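Local coordinates for J domain-containing protein required for chloroplast accumulation response 1 (Arabidopsis thaliana, PDB 3AG7) that serves in the movement of chloroplasts in response to light, through actin filaments on the chloroplast, using the co-chaperone activity of its C-terminal, auxilin-like J domain, at residues 16-21 / 87-92; 72-77 / 81-86. All blocks are in the same frame, centred on the assembly; numbering follows the deposited sequence.

In the fold
The chain begins with helix 5-19, passes the short helix 26-30, and then runs through helices 54-68, 70-75 and 80-100. Contact 1 (16-21 / 87-92) closes the longer loop. It ties the end of the N-terminal helix to the middle of the long last helix, with more than sixty residues between. Contact 2 (72-77 / 81-86) closes a short turn inside that loop. It folds helix 70-75 back on the first turns of helix 80-100. The contacts do not cross: contact 2 is nested in contact 1. Both use helix 80-100, in adjoining segments, and their centres lie 16 Å apart.

Contact 1 (16-21 / 87-92); sequences RKWSSG and EKVFEL
This contact packs the end of helix 5-19 against the long helix 80-100 of this auxilin-like J domain. The carbon atoms of Trp18, Ser19, Val89 and Leu92 make the closest approaches. The methyl CD1 of Leu92 is the hub. Ser19 CB lies 3.7 Å from Leu92 CD1. Leu92 CD1 also meets the six-membered ring of Trp18, 4.3 Å from Trp18 CZ3. It comes at the ring edge, near the plane, and not over the face. The indole is also met by Val89, whose CG1 approaches Trp18 CZ3 obliquely at 4.4 Å. Trp18 CG stands anti to the backbone N (chi1 174°), which carries the indole across toward Val89 and Leu92. The ring nitrogen lies at the end of the indole away from these methyls. There Trp18 NE1 bonds to Thr32 O, which fixes how the indole is turned while its benzene part meets the apolar groups. Lys22 adds a cation-pi contact to the ring and bonds to Trp18 O. Ser19 OG is turned back to its own helix and bonds to Ile15 O (chi1 64°), so that CB is the closer atom to the leucine. Ser20 then leaves helical geometry, so the contact sits at the very end of the helix. Around it, Leu29 of helix 26-30 touches both Trp18 and Leu92. Ile15 of helix 5-19 extends the packing on Leu92, and Leu68 of helix 54-68 touches Val89.

Contact 2 (72-77 / 81-86); sequences KLQQKG and NQKYMA
Ala86 N donates to Gln82 O at 2.9 Å, a bond of the regular helix 80-100. The contact joins the short helix that follows the His-Pro-Asp loop of the J domain to the long last helix, across the turn between them. Helix 70-75 begins within the His-Pro-Asp signature, which in J domains is needed to stimulate Hsp70. After helix 70-75 the chain leaves helical geometry at Gly77, whose positive phi (74°) goes with a Schellman motif. Gly77 N reaches back to Gln74 O at 3.1 Å. Lys76 N is shared more loosely, by weak bonds to Lys72 O and Leu73 O. Leu73 is the main apolar side chain that 72-77 brings to the contact. Its CB points toward helix 80-100, as the CB of Ala86 points toward 72-77. Leu73 CD1 and Ala86 CB are modelled closer than two carbons can sit, so their exact spacing is doubtful. The sounder contact lies one turn earlier in the long helix, where Leu73 CB is 4.1 Å from Lys83 CG. Trp38 from a preceding loop and Ala78 of the turn also pack on Leu73. Leu68 of helix 54-68 touches Ala86, so the pair joins the buried side of the domain. At the outer margin the contact turns polar. Lys83 bends at chi3 (-79°), which brings its ammonium toward helix 70-75. Gln74 bends at chi2, and its side chain runs aslant to that of Lys83. Lys83 NZ lies 3.8 Å from Gln74 NE2, two donors near each other and not a bond.

Contact 1 (16-21 / 87-92)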
# COMPACT_ATOMS: atom_id res chain seq x y z
N ARG A 16 -1.35 3.74 10.75
CA ARG A 16 -1.56 5.18 11.05
C ARG A 16 -0.25 5.96 11.07
O ARG A 16 -0.17 7.05 10.51
CB ARG A 16 -2.30 5.38 12.38
CG ARG A 16 -3.81 5.22 12.29
CD ARG A 16 -4.48 5.54 13.64
NE ARG A 16 -3.80 4.96 14.81
CZ ARG A 16 -4.27 3.91 15.51
NH1 ARG A 16 -5.39 3.34 15.14
NH2 ARG A 16 -3.62 3.45 16.55
N LYS A 17 0.78 5.39 11.69
CA LYS A 17 2.07 6.04 11.84
C LYS A 17 2.70 6.11 10.45
O LYS A 17 3.18 7.16 10.05
CB LYS A 17 2.96 5.30 12.84
CG LYS A 17 4.43 5.68 12.82
CD LYS A 17 5.34 4.59 13.44
CE LYS A 17 5.23 3.19 12.77
NZ LYS A 17 5.12 3.12 11.25
N TRP A 18 2.57 5.03 9.69
CA TRP A 18 3.16 5.00 8.35
C TRP A 18 2.50 6.00 7.38
O TRP A 18 3.18 6.67 6.60
CB TRP A 18 3.18 3.58 7.81
CG TRP A 18 3.65 3.51 6.35
CD1 TRP A 18 4.94 3.48 5.91
CD2 TRP A 18 2.82 3.40 5.21
NE1 TRP A 18 4.96 3.44 4.54
CE2 TRP A 18 3.67 3.38 4.08
CE3 TRP A 18 1.44 3.34 5.02
CZ2 TRP A 18 3.17 3.28 2.78
CZ3 TRP A 18 0.96 3.28 3.75
CH2 TRP A 18 1.82 3.24 2.64
N SER A 19 1.19 6.15 7.46
CA SER A 19 0.48 6.87 6.44
C SER A 19 0.40 8.35 6.77
O SER A 19 -0.01 9.17 5.93
CB SER A 19 -0.93 6.30 6.24
OG SER A 19 -1.75 6.44 7.41
N SER A 20 0.74 8.69 8.02
CA SER A 20 0.62 10.09 8.49
C SER A 20 1.34 11.05 7.57
O SER A 20 2.54 10.90 7.34
CB SER A 20 1.22 10.26 9.87
OG SER A 20 0.92 11.58 10.32
N GLY A 21 0.61 12.06 7.12
CA GLY A 21 1.17 13.12 6.25
C GLY A 21 1.44 12.62 4.84
O GLY A 21 2.06 13.33 4.04
N GLU A 87 -5.83 -4.58 3.19
CA GLU A 87 -7.08 -3.87 2.93
C GLU A 87 -6.94 -2.41 3.37
O GLU A 87 -7.37 -1.47 2.65
CB GLU A 87 -8.23 -4.55 3.68
CG GLU A 87 -9.57 -3.83 3.62
CD GLU A 87 -10.64 -4.51 4.49
OE1 GLU A 87 -11.05 -3.90 5.49
OE2 GLU A 87 -11.00 -5.68 4.24
N LYS A 88 -6.29 -2.19 4.51
CA LYS A 88 -6.10 -0.80 4.96
C LYS A 88 -5.17 -0.04 4.05
O LYS A 88 -5.43 1.10 3.73
CB LYS A 88 -5.60 -0.74 6.38
CG LYS A 88 -6.54 -1.37 7.37
CD LYS A 88 -7.90 -0.74 7.32
CE LYS A 88 -8.86 -1.55 8.20
NZ LYS A 88 -10.25 -1.03 8.08
N VAL A 89 -4.06 -0.67 3.64
CA VAL A 89 -3.11 0.01 2.77
C VAL A 89 -3.71 0.27 1.38
O VAL A 89 -3.56 1.35 0.78
CB VAL A 89 -1.80 -0.78 2.68
CG1 VAL A 89 -0.87 -0.14 1.67
CG2 VAL A 89 -1.13 -0.84 4.08
N PHE A 90 -4.46 -0.71 0.91
CA PHE A 90 -5.08 -0.64 -0.40
C PHE A 90 -6.11 0.48 -0.44
O PHE A 90 -6.21 1.17 -1.43
CB PHE A 90 -5.76 -1.99 -0.71
CG PHE A 90 -6.24 -2.10 -2.12
CD1 PHE A 90 -5.34 -2.10 -3.18
CD2 PHE A 90 -7.58 -2.17 -2.39
CE1 PHE A 90 -5.78 -2.22 -4.47
CE2 PHE A 90 -8.03 -2.26 -3.73
CZ PHE A 90 -7.14 -2.26 -4.73
N GLU A 91 -6.90 0.62 0.63
CA GLU A 91 -7.81 1.79 0.74
C GLU A 91 -7.08 3.12 0.55
O GLU A 91 -7.55 3.99 -0.20
CB GLU A 91 -8.54 1.81 2.08
CG GLU A 91 -9.55 0.71 2.24
CD GLU A 91 -10.25 0.79 3.61
OE1 GLU A 91 -9.81 1.55 4.51
OE2 GLU A 91 -11.27 0.08 3.76
N LEU A 92 -5.92 3.27 1.20
CA LEU A 92 -5.12 4.50 1.09
C LEU A 92 -4.63 4.68 -0.31
O LEU A 92 -4.73 5.78 -0.86
CB LEU A 92 -3.94 4.48 2.06
CG LEU A 92 -4.32 4.56 3.55
CD1 LEU A 92 -3.20 4.02 4.42
CD2 LEU A 92 -4.69 5.99 3.95

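Contact 2 (72-77 / 81-86)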
# COMPACT_ATOMS: atom_id res chain seq x y z
N LYS A 72 -5.75 -10.84 -5.36
CA LYS A 72 -4.38 -11.36 -5.49
C LYS A 72 -3.86 -11.99 -4.20
O LYS A 72 -3.11 -12.97 -4.22
CB LYS A 72 -3.41 -10.25 -5.98
CG LYS A 72 -3.55 -9.91 -7.45
CD LYS A 72 -2.66 -10.75 -8.33
CE LYS A 72 -3.19 -10.75 -9.75
NZ LYS A 72 -2.57 -11.85 -10.54
N LEU A 73 -4.21 -11.39 -3.07
CA LEU A 73 -3.73 -11.90 -1.80
C LEU A 73 -4.36 -13.25 -1.53
O LEU A 73 -3.70 -14.17 -1.00
CB LEU A 73 -4.13 -10.95 -0.68
CG LEU A 73 -3.28 -9.69 -0.71
CD1 LEU A 73 -4.01 -8.54 -0.01
CD2 LEU A 73 -1.89 -9.97 -0.11
N GLN A 74 -5.67 -13.32 -1.78
CA GLN A 74 -6.43 -14.56 -1.62
C GLN A 74 -5.77 -15.59 -2.51
O GLN A 74 -5.39 -16.66 -2.06
CB GLN A 74 -7.91 -14.37 -2.01
CG GLN A 74 -8.66 -15.65 -2.35
CD GLN A 74 -8.95 -16.48 -1.13
OE1 GLN A 74 -8.91 -17.71 -1.17
NE2 GLN A 74 -9.26 -15.81 -0.01
N GLN A 75 -5.55 -15.23 -3.77
CA GLN A 75 -4.87 -16.13 -4.69
C GLN A 75 -3.41 -16.52 -4.35
O GLN A 75 -2.94 -17.56 -4.78
CB GLN A 75 -5.10 -15.74 -6.16
CG GLN A 75 -6.61 -15.78 -6.59
CD GLN A 75 -6.92 -15.12 -7.95
OE1 GLN A 75 -6.02 -14.88 -8.78
NE2 GLN A 75 -8.21 -14.83 -8.19
N LYS A 76 -2.75 -15.74 -3.50
CA LYS A 76 -1.34 -16.00 -3.09
C LYS A 76 -1.29 -16.75 -1.73
O LYS A 76 -0.21 -16.99 -1.19
CB LYS A 76 -0.57 -14.69 -2.92
CG LYS A 76 -0.01 -14.03 -4.21
CD LYS A 76 1.15 -14.82 -4.81
CE LYS A 76 1.97 -14.00 -5.83
NZ LYS A 76 1.03 -13.28 -6.73
N GLY A 77 -2.46 -16.97 -1.14
CA GLY A 77 -2.60 -17.67 0.13
C GLY A 77 -2.17 -16.85 1.35
O GLY A 77 -1.68 -17.39 2.34
N ASN A 81 -4.43 -11.79 8.80
CA ASN A 81 -3.88 -10.50 9.23
C ASN A 81 -3.17 -9.81 8.11
O ASN A 81 -3.21 -8.57 8.02
CB ASN A 81 -2.94 -10.69 10.44
CG ASN A 81 -3.72 -11.06 11.71
OD1 ASN A 81 -4.95 -11.01 11.71
ND2 ASN A 81 -3.00 -11.44 12.77
N GLN A 82 -2.54 -10.59 7.21
CA GLN A 82 -1.95 -9.97 6.02
C GLN A 82 -3.05 -9.30 5.19
O GLN A 82 -2.90 -8.17 4.72
CB GLN A 82 -1.14 -10.98 5.18
CG GLN A 82 0.24 -11.28 5.82
CD GLN A 82 1.00 -12.33 5.05
OE1 GLN A 82 0.39 -13.16 4.40
NE2 GLN A 82 2.34 -12.30 5.12
N LYS A 83 -4.17 -10.00 5.03
CA LYS A 83 -5.28 -9.48 4.26
C LYS A 83 -5.86 -8.23 4.91
O LYS A 83 -6.20 -7.26 4.23
CB LYS A 83 -6.36 -10.55 4.08
CG LYS A 83 -5.88 -11.55 3.02
CD LYS A 83 -6.89 -12.63 2.73
CE LYS A 83 -6.89 -13.70 3.79
NZ LYS A 83 -7.70 -14.83 3.26
N TYR A 84 -6.04 -8.27 6.21
CA TYR A 84 -6.45 -7.08 6.94
C TYR A 84 -5.51 -5.88 6.73
O TYR A 84 -5.97 -4.78 6.36
CB TYR A 84 -6.58 -7.40 8.44
CG TYR A 84 -7.06 -6.22 9.26
CD1 TYR A 84 -8.43 -5.99 9.45
CD2 TYR A 84 -6.16 -5.27 9.70
CE1 TYR A 84 -8.85 -4.89 10.21
CE2 TYR A 84 -6.57 -4.20 10.47
CZ TYR A 84 -7.92 -3.99 10.69
OH TYR A 84 -8.32 -2.87 11.40
N MET A 85 -4.20 -6.07 6.88
CA MET A 85 -3.24 -5.00 6.71
C MET A 85 -3.34 -4.46 5.29
O MET A 85 -3.36 -3.24 5.07
CB MET A 85 -1.82 -5.54 6.97
CG MET A 85 -0.91 -4.57 7.63
SD MET A 85 0.69 -5.35 7.85
CE MET A 85 1.46 -4.70 6.37
N ALA A 86 -3.39 -5.38 4.32
CA ALA A 86 -3.45 -5.00 2.91
C ALA A 86 -4.71 -4.18 2.61
O ALA A 86 -4.67 -3.26 1.83
CB ALA A 86 -3.42 -6.23 2.03